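Local coordinates for solute binding protein MsmE (Bacillus subtilis subsp. subtilis str. 168, PDB 4R6H) that binds melibiose, raffinose and stachyose and serves as the solute-binding component of an ABC transporter that imports these sugars, at residues 370-374 against 375-379; 150-154 against 155-159. All blocks are in the same frame, centred on the assembly; numbering follows the deposited sequence.

Contact 1. Residues 370-374 against 375-379; sequences VEPYF and DRLYL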
ATOM      1  N   VAL A 370      -4.992   5.411   9.920  1.00 18.81           N
ATOM      2  CA  VAL A 370      -4.717   4.789   8.636  1.00 18.39           C
ATOM      3  C   VAL A 370      -5.730   5.262   7.627  1.00 20.20           C
ATOM      4  O   VAL A 370      -6.947   5.332   7.929  1.00 22.59           O
ATOM      5  CB  VAL A 370      -4.741   3.245   8.718  1.00 21.05           C
ATOM      6  CG1 VAL A 370      -4.552   2.629   7.332  1.00 25.85           C
ATOM      7  CG2 VAL A 370      -3.649   2.779   9.677  1.00 22.13           C
ATOM      8  N   GLU A 371      -5.234   5.597   6.447  1.00 17.49           N
ATOM      9  CA  GLU A 371      -6.077   5.951   5.326  1.00 18.19           C
ATOM     10  C   GLU A 371      -5.818   4.985   4.164  1.00 19.59           C
ATOM     11  O   GLU A 371      -4.657   4.638   3.872  1.00 18.49           O
ATOM     12  CB  GLU A 371      -5.790   7.380   4.840  1.00 18.33           C
ATOM     13  CG  GLU A 371      -6.567   8.439   5.624  1.00 21.66           C
ATOM     14  CD  GLU A 371      -8.021   8.469   5.190  1.00 22.31           C
ATOM     15  OE1 GLU A 371      -8.322   8.376   3.967  1.00 22.50           O
ATOM     16  OE2 GLU A 371      -8.859   8.530   6.110  1.00 28.80           O
ATOM     17  N   PRO A 372      -6.869   4.573   3.454  1.00 19.43           N
ATOM     18  CA  PRO A 372      -6.641   3.762   2.277  1.00 18.79           C
ATOM     19  C   PRO A 372      -5.892   4.496   1.183  1.00 20.10           C
ATOM     20  O   PRO A 372      -5.932   5.740   1.100  1.00 19.43           O
ATOM     21  CB  PRO A 372      -8.072   3.403   1.802  1.00 20.42           C
ATOM     22  CG  PRO A 372      -8.913   4.518   2.350  1.00 25.08           C
ATOM     23  CD  PRO A 372      -8.295   4.896   3.657  1.00 20.25           C
ATOM     24  N   TYR A 373      -5.241   3.775   0.290  1.00 18.16           N
ATOM     25  CA  TYR A 373      -4.587   4.431  -0.834  0.50 19.04           C
ATOM     26  C   TYR A 373      -5.552   5.290  -1.631  1.00 17.77           C
ATOM     27  O   TYR A 373      -6.636   4.858  -2.032  1.00 19.06           O
ATOM     28  CB  TYR A 373      -3.872   3.431  -1.749  0.50 23.29           C
ATOM     29  CG  TYR A 373      -2.415   3.304  -1.387  0.50 24.30           C
ATOM     30  CD1 TYR A 373      -1.492   4.247  -1.826  0.50 25.14           C
ATOM     31  CD2 TYR A 373      -1.979   2.295  -0.558  0.50 37.46           C
ATOM     32  CE1 TYR A 373      -0.168   4.153  -1.484  0.50 33.95           C
ATOM     33  CE2 TYR A 373      -0.651   2.191  -0.202  0.50 21.52           C
ATOM     34  CZ  TYR A 373       0.246   3.122  -0.674  0.50 27.63           C
ATOM     35  OH  TYR A 373       1.569   3.041  -0.333  0.50 29.75           O
ATOM     36  N   PHE A 374      -5.144   6.525  -1.866  1.00 18.56           N
ATOM     37  CA  PHE A 374      -6.001   7.537  -2.491  1.00 19.75           C
ATOM     38  C   PHE A 374      -6.563   7.030  -3.818  1.00 19.95           C
ATOM     39  O   PHE A 374      -7.781   7.209  -4.112  1.00 19.06           O
ATOM     40  CB  PHE A 374      -5.171   8.812  -2.700  1.00 19.42           C
ATOM     41  CG  PHE A 374      -5.873   9.915  -3.422  1.00 19.95           C
ATOM     42  CD1 PHE A 374      -6.704  10.769  -2.718  1.00 24.80           C
ATOM     43  CD2 PHE A 374      -5.641  10.139  -4.755  1.00 22.29           C
ATOM     44  CE1 PHE A 374      -7.315  11.826  -3.337  1.00 23.50           C
ATOM     45  CE2 PHE A 374      -6.273  11.212  -5.398  1.00 23.53           C
ATOM     46  CZ  PHE A 374      -7.096  12.039  -4.675  1.00 21.95           C
ATOM     47  N   ASP A 375      -5.720   6.447  -4.660  1.00 19.78           N
ATOM     48  CA  ASP A 375      -6.178   6.121  -6.005  1.00 20.12           C
ATOM     49  C   ASP A 375      -7.235   5.031  -6.012  1.00 22.15           C
ATOM     50  O   ASP A 375      -8.116   5.022  -6.886  1.00 23.35           O
ATOM     51  CB  ASP A 375      -5.016   5.748  -6.938  1.00 18.92           C
ATOM     52  CG  ASP A 375      -4.414   4.376  -6.630  1.00 26.78           C
ATOM     53  OD1 ASP A 375      -3.937   4.138  -5.498  1.00 25.35           O
ATOM     54  OD2 ASP A 375      -4.443   3.506  -7.533  1.00 35.63           O
ATOM     55  N   ARG A 376      -7.156   4.127  -5.052  1.00 21.34           N
ATOM     56  CA  ARG A 376      -8.086   3.016  -4.981  1.00 24.54           C
ATOM     57  C   ARG A 376      -9.469   3.446  -4.534  1.00 25.66           C
ATOM     58  O   ARG A 376     -10.468   2.868  -4.943  1.00 27.17           O
ATOM     59  CB  ARG A 376      -7.473   1.877  -4.119  1.00 34.22           C
ATOM     60  CG  ARG A 376      -6.139   1.406  -4.691  1.00 29.21           C
ATOM     61  CD  ARG A 376      -5.626   0.087  -4.099  1.00 37.30           C
ATOM     62  NE  ARG A 376      -4.153   0.049  -4.106  1.00 38.69           N
ATOM     63  CZ  ARG A 376      -3.401  -0.930  -3.593  1.00 40.46           C
ATOM     64  NH1 ARG A 376      -3.959  -1.999  -3.047  1.00 35.72           N
ATOM     65  NH2 ARG A 376      -2.068  -0.832  -3.620  1.00 37.98           N
ATOM     66  N   LEU A 377      -9.570   4.502  -3.755  1.00 22.92           N
ATOM     67  CA  LEU A 377     -10.851   4.943  -3.304  1.00 22.39           C
ATOM     68  C   LEU A 377     -11.431   6.127  -4.078  1.00 31.97           C
ATOM     69  O   LEU A 377     -12.641   6.228  -4.202  1.00 31.13           O
ATOM     70  CB  LEU A 377     -10.756   5.221  -1.788  1.00 26.98           C
ATOM     71  CG  LEU A 377     -12.031   5.148  -0.939  1.00 42.82           C
ATOM     72  CD1 LEU A 377     -12.581   3.729  -0.936  1.00 62.28           C
ATOM     73  CD2 LEU A 377     -11.783   5.612   0.484  1.00 36.83           C
ATOM     74  N   TYR A 378     -10.574   7.014  -4.607  1.00 22.45           N
ATOM     75  CA  TYR A 378     -11.002   8.333  -5.089  1.00 21.59           C
ATOM     76  C   TYR A 378     -10.821   8.590  -6.578  1.00 29.45           C
ATOM     77  O   TYR A 378     -11.360   9.572  -7.080  1.00 29.07           O
ATOM     78  CB  TYR A 378     -10.320   9.428  -4.248  1.00 21.91           C
ATOM     79  CG  TYR A 378     -10.767   9.390  -2.818  1.00 20.90           C
ATOM     80  CD1 TYR A 378     -12.061   9.784  -2.488  1.00 26.35           C
ATOM     81  CD2 TYR A 378      -9.953   8.933  -1.792  1.00 20.61           C
ATOM     82  CE1 TYR A 378     -12.533   9.721  -1.190  1.00 26.54           C
ATOM     83  CE2 TYR A 378     -10.393   8.872  -0.492  1.00 22.19           C
ATOM     84  CZ  TYR A 378     -11.699   9.249  -0.181  1.00 26.84           C
ATOM     85  OH  TYR A 378     -12.164   9.210   1.122  1.00 25.53           O
ATOM     86  N   LEU A 379     -10.087   7.718  -7.292  1.00 20.92           N
ATOM     87  CA  LEU A 379      -9.780   7.880  -8.685  1.00 22.87           C
ATOM     88  C   LEU A 379     -10.288   6.683  -9.480  1.00 22.72           C
ATOM     89  O   LEU A 379     -10.305   5.539  -8.968  1.00 24.16           O
ATOM     90  CB  LEU A 379      -8.259   8.014  -8.892  1.00 22.92           C
ATOM     91  CG  LEU A 379      -7.619   9.241  -8.239  1.00 20.27           C
ATOM     92  CD1 LEU A 379      -6.173   9.320  -8.554  1.00 20.18           C
ATOM     93  CD2 LEU A 379      -8.333  10.544  -8.622  1.00 21.88           C
TER
HETATM   94  O   HOH W   1     -10.839   8.066   3.129  1.00 28.61           O
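F374 and Y378, one helical turn apart, carry the apolar part of this strand-to-helix junction, in which strand 370-372, paired with strand 303-306 of the mixed sheet, passes directly into helix 374-378. CB of Y378 sits over one face of the F374 ring, offset toward its rim, in a CH-pi contact 4.1 Å from the ring centroid. The two rings meet obliquely, their planes at 34°. F374, its CG anti to the backbone N (chi1 176°), places CE2 3.7 Å from L379 CD1. P372 CG packs against L377 CD2 at 3.6 Å.

Backbone bonds wind the short helix. Y378 N donates to F374 O at 2.8 Å, whereas Y373 O, at the N-cap residue, receives weak bonds from R376 N and L377 N.

The polar groups find partners around the junction. One water, 2.7 Å from E371 OE1, to which it donates, also hydrogen-bonds Y378 OH, lying in the plane of the tyrosine ring and linking the strand to the helix. In the conformer described, Y373 OH bonds to D143, and the amide of D375 bonds to D199 of helix 192-206.

The chemistry is thus divided: F374 is buried against helices 192-206 and 215-220, while Y378, also buried, has its hydroxyl satisfied by the water through which it reaches the carboxylate of E371.

Contact 2. Residues 150-154 against 155-159; sequences NILDR and YGIAP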
ATOM      1  N   ASN A 150      20.631   7.153  11.518  1.00 18.60           N
ATOM      2  CA  ASN A 150      21.930   7.692  11.889  1.00 20.52           C
ATOM      3  C   ASN A 150      22.190   9.027  11.192  1.00 18.87           C
ATOM      4  O   ASN A 150      22.758   9.931  11.810  1.00 22.60           O
ATOM      5  CB  ASN A 150      22.987   6.655  11.521  1.00 25.06           C
ATOM      6  CG  ASN A 150      22.487   5.200  11.718  1.00 74.86           C
ATOM      7  OD1 ASN A 150      22.633   4.649  12.807  1.00 74.31           O
ATOM      8  ND2 ASN A 150      21.846   4.595  10.672  1.00 40.57           N
ATOM      9  N   ILE A 151      21.749   9.150   9.922  1.00 17.20           N
ATOM     10  CA  ILE A 151      21.955  10.394   9.200  1.00 17.11           C
ATOM     11  C   ILE A 151      21.167  11.522   9.831  1.00 18.78           C
ATOM     12  O   ILE A 151      21.667  12.642  10.005  1.00 19.32           O
ATOM     13  CB  ILE A 151      21.632  10.233   7.685  1.00 16.54           C
ATOM     14  CG1 ILE A 151      22.684   9.380   6.999  1.00 20.59           C
ATOM     15  CG2 ILE A 151      21.520  11.573   6.995  1.00 20.77           C
ATOM     16  CD1 ILE A 151      22.354   9.016   5.568  1.00 19.07           C
ATOM     17  N   LEU A 152      19.910  11.259  10.188  1.00 18.69           N
ATOM     18  CA  LEU A 152      19.130  12.280  10.837  1.00 20.11           C
ATOM     19  C   LEU A 152      19.746  12.681  12.186  1.00 19.87           C
ATOM     20  O   LEU A 152      19.832  13.866  12.456  1.00 20.86           O
ATOM     21  CB  LEU A 152      17.657  11.913  11.004  1.00 19.04           C
ATOM     22  CG  LEU A 152      16.751  12.122   9.797  1.00 25.69           C
ATOM     23  CD1 LEU A 152      17.208  11.492   8.503  1.00 36.64           C
ATOM     24  CD2 LEU A 152      15.322  11.761  10.156  1.00 21.76           C
ATOM     25  N   ASP A 153      20.228  11.710  12.968  1.00 18.77           N
ATOM     26  CA  ASP A 153      20.914  12.051  14.222  1.00 21.22           C
ATOM     27  C   ASP A 153      22.190  12.858  13.999  1.00 21.69           C
ATOM     28  O   ASP A 153      22.445  13.820  14.725  1.00 22.03           O
ATOM     29  CB  ASP A 153      21.219  10.798  15.035  1.00 24.07           C
ATOM     30  CG  ASP A 153      19.980  10.222  15.721  1.00 24.40           C
ATOM     31  OD1 ASP A 153      19.004  10.981  15.901  1.00 25.85           O
ATOM     32  OD2 ASP A 153      20.027   9.039  16.074  1.00 26.51           O
ATOM     33  N   ARG A 154      22.965  12.523  12.972  1.00 20.79           N
ATOM     34  CA  ARG A 154      24.193  13.294  12.664  1.00 19.57           C
ATOM     35  C   ARG A 154      23.912  14.767  12.464  1.00 22.36           C
ATOM     36  O   ARG A 154      24.698  15.644  12.886  1.00 24.08           O
ATOM     37  CB  ARG A 154      24.840  12.719  11.417  1.00 22.31           C
ATOM     38  CG  ARG A 154      26.185  13.293  11.045  1.00 25.92           C
ATOM     39  CD  ARG A 154      26.745  12.626   9.783  1.00 25.87           C
ATOM     40  NE  ARG A 154      27.241  11.292  10.079  1.00 32.84           N
ATOM     41  CZ  ARG A 154      28.477  10.992  10.514  1.00 40.11           C
ATOM     42  NH1 ARG A 154      29.396  11.931  10.644  1.00 38.31           N
ATOM     43  NH2 ARG A 154      28.797   9.732  10.801  1.00 38.03           N
ATOM     44  N   TYR A 155      22.789  15.073  11.837  1.00 20.01           N
ATOM     45  CA  TYR A 155      22.468  16.458  11.499  1.00 20.29           C
ATOM     46  C   TYR A 155      21.442  17.134  12.381  1.00 22.25           C
ATOM     47  O   TYR A 155      21.026  18.263  12.102  1.00 23.53           O
ATOM     48  CB  TYR A 155      22.055  16.531  10.016  1.00 24.25           C
ATOM     49  CG  TYR A 155      23.106  16.067   9.073  1.00 23.85           C
ATOM     50  CD1 TYR A 155      24.445  16.461   9.239  1.00 25.04           C
ATOM     51  CD2 TYR A 155      22.809  15.248   7.983  1.00 31.61           C
ATOM     52  CE1 TYR A 155      25.441  16.026   8.379  1.00 26.11           C
ATOM     53  CE2 TYR A 155      23.801  14.820   7.117  1.00 28.01           C
ATOM     54  CZ  TYR A 155      25.112  15.209   7.319  1.00 24.80           C
ATOM     55  OH  TYR A 155      26.050  14.762   6.422  1.00 27.21           O
ATOM     56  N   GLY A 156      21.047  16.471  13.466  1.00 20.02           N
ATOM     57  CA  GLY A 156      20.182  17.049  14.468  1.00 21.71           C
ATOM     58  C   GLY A 156      18.746  17.188  14.037  1.00 20.73           C
ATOM     59  O   GLY A 156      18.002  18.043  14.553  1.00 23.13           O
ATOM     60  N   ILE A 157      18.319  16.300  13.134  1.00 20.01           N
ATOM     61  CA  ILE A 157      16.993  16.399  12.528  1.00 20.57           C
ATOM     62  C   ILE A 157      15.997  15.456  13.228  1.00 21.66           C
ATOM     63  O   ILE A 157      16.157  14.232  13.241  1.00 20.70           O
ATOM     64  CB  ILE A 157      17.064  16.057  11.030  1.00 18.66           C
ATOM     65  CG1 ILE A 157      17.999  17.033  10.285  1.00 20.95           C
ATOM     66  CG2 ILE A 157      15.660  16.060  10.408  1.00 21.16           C
ATOM     67  CD1 ILE A 157      18.324  16.616   8.871  1.00 25.41           C
ATOM     68  N   ALA A 158      14.938  16.040  13.765  1.00 20.49           N
ATOM     69  CA  ALA A 158      13.819  15.272  14.283  1.00 20.46           C
ATOM     70  C   ALA A 158      12.958  14.766  13.118  1.00 20.09           C
ATOM     71  O   ALA A 158      12.913  15.394  12.075  1.00 20.66           O
ATOM     72  CB  ALA A 158      12.959  16.115  15.200  1.00 18.95           C
ATOM     73  N   PRO A 159      12.257  13.645  13.305  1.00 22.77           N
ATOM     74  CA  PRO A 159      11.386  13.182  12.225  1.00 24.76           C
ATOM     75  C   PRO A 159      10.353  14.230  11.803  1.00 22.18           C
ATOM     76  O   PRO A 159       9.638  14.761  12.654  1.00 22.71           O
ATOM     77  CB  PRO A 159      10.692  11.939  12.815  1.00 28.83           C
ATOM     78  CG  PRO A 159      11.369  11.642  14.115  1.00 42.57           C
ATOM     79  CD  PRO A 159      12.087  12.881  14.560  1.00 23.89           C
TER
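Y155 folds back over the last turn of helix 149-155, which a Schellman motif ends at G156. Its CB lies 3.9 Å from I151 O and leads to a ring that lies across I151 and R154, both on the same side of its plane. CD2 comes 3.5 Å from I151 O and CE2 4.0 Å from I151 CG2; the two side chains run side by side. CE1 meets CG and CD of R154. R154 CG stands over one ring face in a CH-pi contact, 4.2 Å from the centroid, and R154 CD runs on past CZ to OH. The arginine is extended as far as CD and then bends at chi3, and its guanidinium plane stands 68° from the ring. Without the ring, as with an alanine here, I151 CG2 and the R154 methylenes would probably lose the surface they pack on, and the arginine would be freer to turn.

Beyond the tyrosine the chain reverses through G156, whose positive phi (73°) suits glycine. I157 then turns back toward the helix, its CG2 4.1 Å from L152 CG, and its side chain also touches T172 and I173 of helix 163-177. The turn is fastened by I157 N donating to L152 O, 2.9 Å away and nearly straight at 169°.

In the fold
Both contacts are local, each joining a short helix to the chain beside it, but they sit at opposite ends of such an element: 370-379 enters a helix from a strand, whereas 150-159 leaves one for a loop. The centre of contact 1 lies about 9 Å from that of the chain, that of contact 2 about 27 Å, and their nearest atoms are about 17 Å apart. Strands 141-148 and 370-372 both pair with strand 303-306, and helix 149-155 follows the first directly. The inner contact buries F374 against two helices and adds a water bridge; the outer one lays a single tyrosine over I151 and R154 beside a Schellman ending, with D153, R154 and G156 exposed.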